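Local atomic coordinates of ATP-dependent RNA helicase HrpB (Escherichia coli, PDB entry 6EUD), a protein that hydrolyses ATP to ADP and phosphate as a DExH-box RNA helicase that binds single-stranded RNA. Residues I54-P59 / L122-E127. Residues are numbered along the deposited sequence; the frame is centred on the assembly and turned at random.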
loop_
_atom_site.group_PDB
_atom_site.type_symbol
_atom_site.label_atom_id
_atom_site.label_comp_id
_atom_site.label_asym_id
_atom_site.label_seq_id
_atom_site.Cartn_x
_atom_site.Cartn_y
_atom_site.Cartn_z
ATOM N N ILE A 54 2.279 -32.471 -11.121
ATOM C CA ILE A 54 1.489 -31.270 -11.392
ATOM C C ILE A 54 1.032 -30.644 -10.086
ATOM O O ILE A 54 0.488 -31.335 -9.226
ATOM C CB ILE A 54 0.246 -31.569 -12.242
ATOM C CG1 ILE A 54 0.629 -32.292 -13.533
ATOM C CG2 ILE A 54 -0.521 -30.283 -12.528
ATOM C CD1 ILE A 54 -0.568 -32.732 -14.353
ATOM N N ILE A 55 1.254 -29.341 -9.932
ATOM C CA ILE A 55 0.821 -28.645 -8.726
ATOM C C ILE A 55 -0.410 -27.792 -9.012
ATOM O O ILE A 55 -0.456 -27.067 -10.015
ATOM C CB ILE A 55 1.918 -27.745 -8.149
ATOM C CG1 ILE A 55 3.256 -28.487 -8.056
ATOM C CG2 ILE A 55 1.502 -27.239 -6.779
ATOM C CD1 ILE A 55 3.283 -29.593 -7.037
ATOM N N LEU A 56 -1.405 -27.887 -8.129
ATOM C CA LEU A 56 -2.646 -27.138 -8.279
ATOM C C LEU A 56 -2.882 -26.223 -7.084
ATOM O O LEU A 56 -3.309 -26.689 -6.015
ATOM C CB LEU A 56 -3.828 -28.090 -8.446
ATOM C CG LEU A 56 -5.201 -27.445 -8.627
ATOM C CD1 LEU A 56 -5.215 -26.562 -9.866
ATOM C CD2 LEU A 56 -6.277 -28.507 -8.710
ATOM N N LEU A 57 -2.601 -24.928 -7.276
ATOM C CA LEU A 57 -2.789 -23.911 -6.234
ATOM C C LEU A 57 -4.249 -23.522 -6.116
ATOM O O LEU A 57 -4.896 -23.234 -7.120
ATOM C CB LEU A 57 -1.953 -22.657 -6.521
ATOM C CG LEU A 57 -2.170 -21.481 -5.548
ATOM C CD1 LEU A 57 -1.729 -21.862 -4.144
ATOM C CD2 LEU A 57 -1.454 -20.206 -5.998
ATOM N N GLU A 58 -4.760 -23.507 -4.888
ATOM C CA GLU A 58 -6.119 -23.048 -4.623
ATOM C C GLU A 58 -6.079 -21.883 -3.636
ATOM O O GLU A 58 -5.246 -21.864 -2.745
ATOM C CB GLU A 58 -6.976 -24.198 -4.089
ATOM C CG GLU A 58 -7.133 -25.369 -5.065
ATOM C CD GLU A 58 -7.964 -25.015 -6.291
ATOM O OE1 GLU A 58 -8.809 -24.101 -6.184
ATOM O OE2 GLU A 58 -7.779 -25.654 -7.355
ATOM N N PRO A 59 -6.989 -20.910 -3.790
ATOM C CA PRO A 59 -6.910 -19.651 -3.034
ATOM C C PRO A 59 -7.149 -19.816 -1.538
ATOM O O PRO A 59 -6.515 -19.122 -0.762
ATOM C CB PRO A 59 -8.015 -18.802 -3.653
ATOM C CG PRO A 59 -9.025 -19.821 -4.146
ATOM C CD PRO A 59 -8.225 -21.008 -4.591
ATOM N N LEU A 122 4.374 -29.309 -14.661
ATOM C CA LEU A 122 3.291 -28.364 -14.885
ATOM C C LEU A 122 2.728 -27.834 -13.578
ATOM O O LEU A 122 2.432 -28.592 -12.657
ATOM C CB LEU A 122 2.177 -29.008 -15.704
ATOM C CG LEU A 122 0.826 -28.293 -15.631
ATOM C CD1 LEU A 122 0.868 -26.914 -16.291
ATOM C CD2 LEU A 122 -0.267 -29.167 -16.235
ATOM N N VAL A 123 2.591 -26.520 -13.501
ATOM C CA VAL A 123 1.928 -25.905 -12.361
ATOM C C VAL A 123 0.638 -25.227 -12.826
ATOM O O VAL A 123 0.619 -24.561 -13.868
ATOM C CB VAL A 123 2.850 -24.890 -11.646
ATOM C CG1 VAL A 123 2.170 -24.335 -10.419
ATOM C CG2 VAL A 123 4.168 -25.560 -11.250
ATOM N N ILE A 124 -0.437 -25.427 -12.063
ATOM C CA ILE A 124 -1.732 -24.829 -12.364
ATOM C C ILE A 124 -2.175 -23.842 -11.281
ATOM O O ILE A 124 -2.299 -24.211 -10.110
ATOM C CB ILE A 124 -2.816 -25.902 -12.520
ATOM C CG1 ILE A 124 -2.343 -27.000 -13.478
ATOM C CG2 ILE A 124 -4.127 -25.271 -12.986
ATOM C CD1 ILE A 124 -3.310 -28.148 -13.606
ATOM N N LEU A 125 -2.408 -22.593 -11.685
ATOM C CA LEU A 125 -2.888 -21.548 -10.789
ATOM C C LEU A 125 -4.389 -21.356 -10.967
ATOM O O LEU A 125 -4.837 -20.725 -11.928
ATOM C CB LEU A 125 -2.157 -20.229 -11.046
ATOM C CG LEU A 125 -0.629 -20.245 -10.987
ATOM C CD1 LEU A 125 -0.084 -18.870 -11.284
ATOM C CD2 LEU A 125 -0.170 -20.717 -9.633
ATOM N N ASP A 126 -5.164 -21.891 -10.030
ATOM C CA ASP A 126 -6.608 -21.901 -10.168
ATOM C C ASP A 126 -7.248 -20.654 -9.552
ATOM O O ASP A 126 -6.654 -20.010 -8.698
ATOM C CB ASP A 126 -7.176 -23.180 -9.541
ATOM C CG ASP A 126 -8.561 -23.507 -10.043
ATOM O OD1 ASP A 126 -9.311 -24.172 -9.305
ATOM O OD2 ASP A 126 -8.906 -23.092 -11.172
ATOM N N GLU A 127 -8.462 -20.334 -10.000
ATOM C CA GLU A 127 -9.204 -19.154 -9.556
ATOM C C GLU A 127 -8.342 -17.897 -9.636
ATOM O O GLU A 127 -8.345 -17.076 -8.728
ATOM C CB GLU A 127 -9.735 -19.356 -8.135
ATOM C CG GLU A 127 -10.409 -20.710 -7.926
ATOM C CD GLU A 127 -11.641 -20.918 -8.809
ATOM O OE1 GLU A 127 -12.368 -19.939 -9.077
ATOM O OE2 GLU A 127 -11.882 -22.067 -9.240
#
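The carboxylates of E58 and D126 meet nearly at right angles, their planes 78° apart. E58 turns both oxygens to D126 OD1 and sets one to each side of the D126 plane, OE2 2.9 Å from OD1 and OE1 3.2 Å from it. This junction opens the DEFH box, which follows the second of two adjacent parallel strands in the RecA-like ATPase domain and illustrates how a P-loop fold gathers its polar groups at strand ends. The acid pair is a close approach of two acceptors, not a hydrogen bond; S37 of the predicted ATP site hydrogen-bonds to D126 OD1, and K36 forms a salt bridge with E127. The E58 chain reaches D126 by bending at chi2 (-68°). An alanine in place of E58 would remove the carboxylate and is likely to open a gap beside D126 OD1 and CB, with the packing there lost.

Behind the acids the paired residues of the two strands are all aliphatic. Four backbone bonds join them: L122 O accepts I55 N, I55 O accepts I124 N, I124 O accepts L57 N, and L57 O accepts D126 N. With CG anti to the backbone N (chi1 -179°), L56 brings CD1 to within 3.5 Å of I124 CG2, while I54 CG2 touches I124 CD1 at 3.7 Å. On the other face, under helix 133-145, L57 CD2 meets L125 CD2 at 3.9 Å.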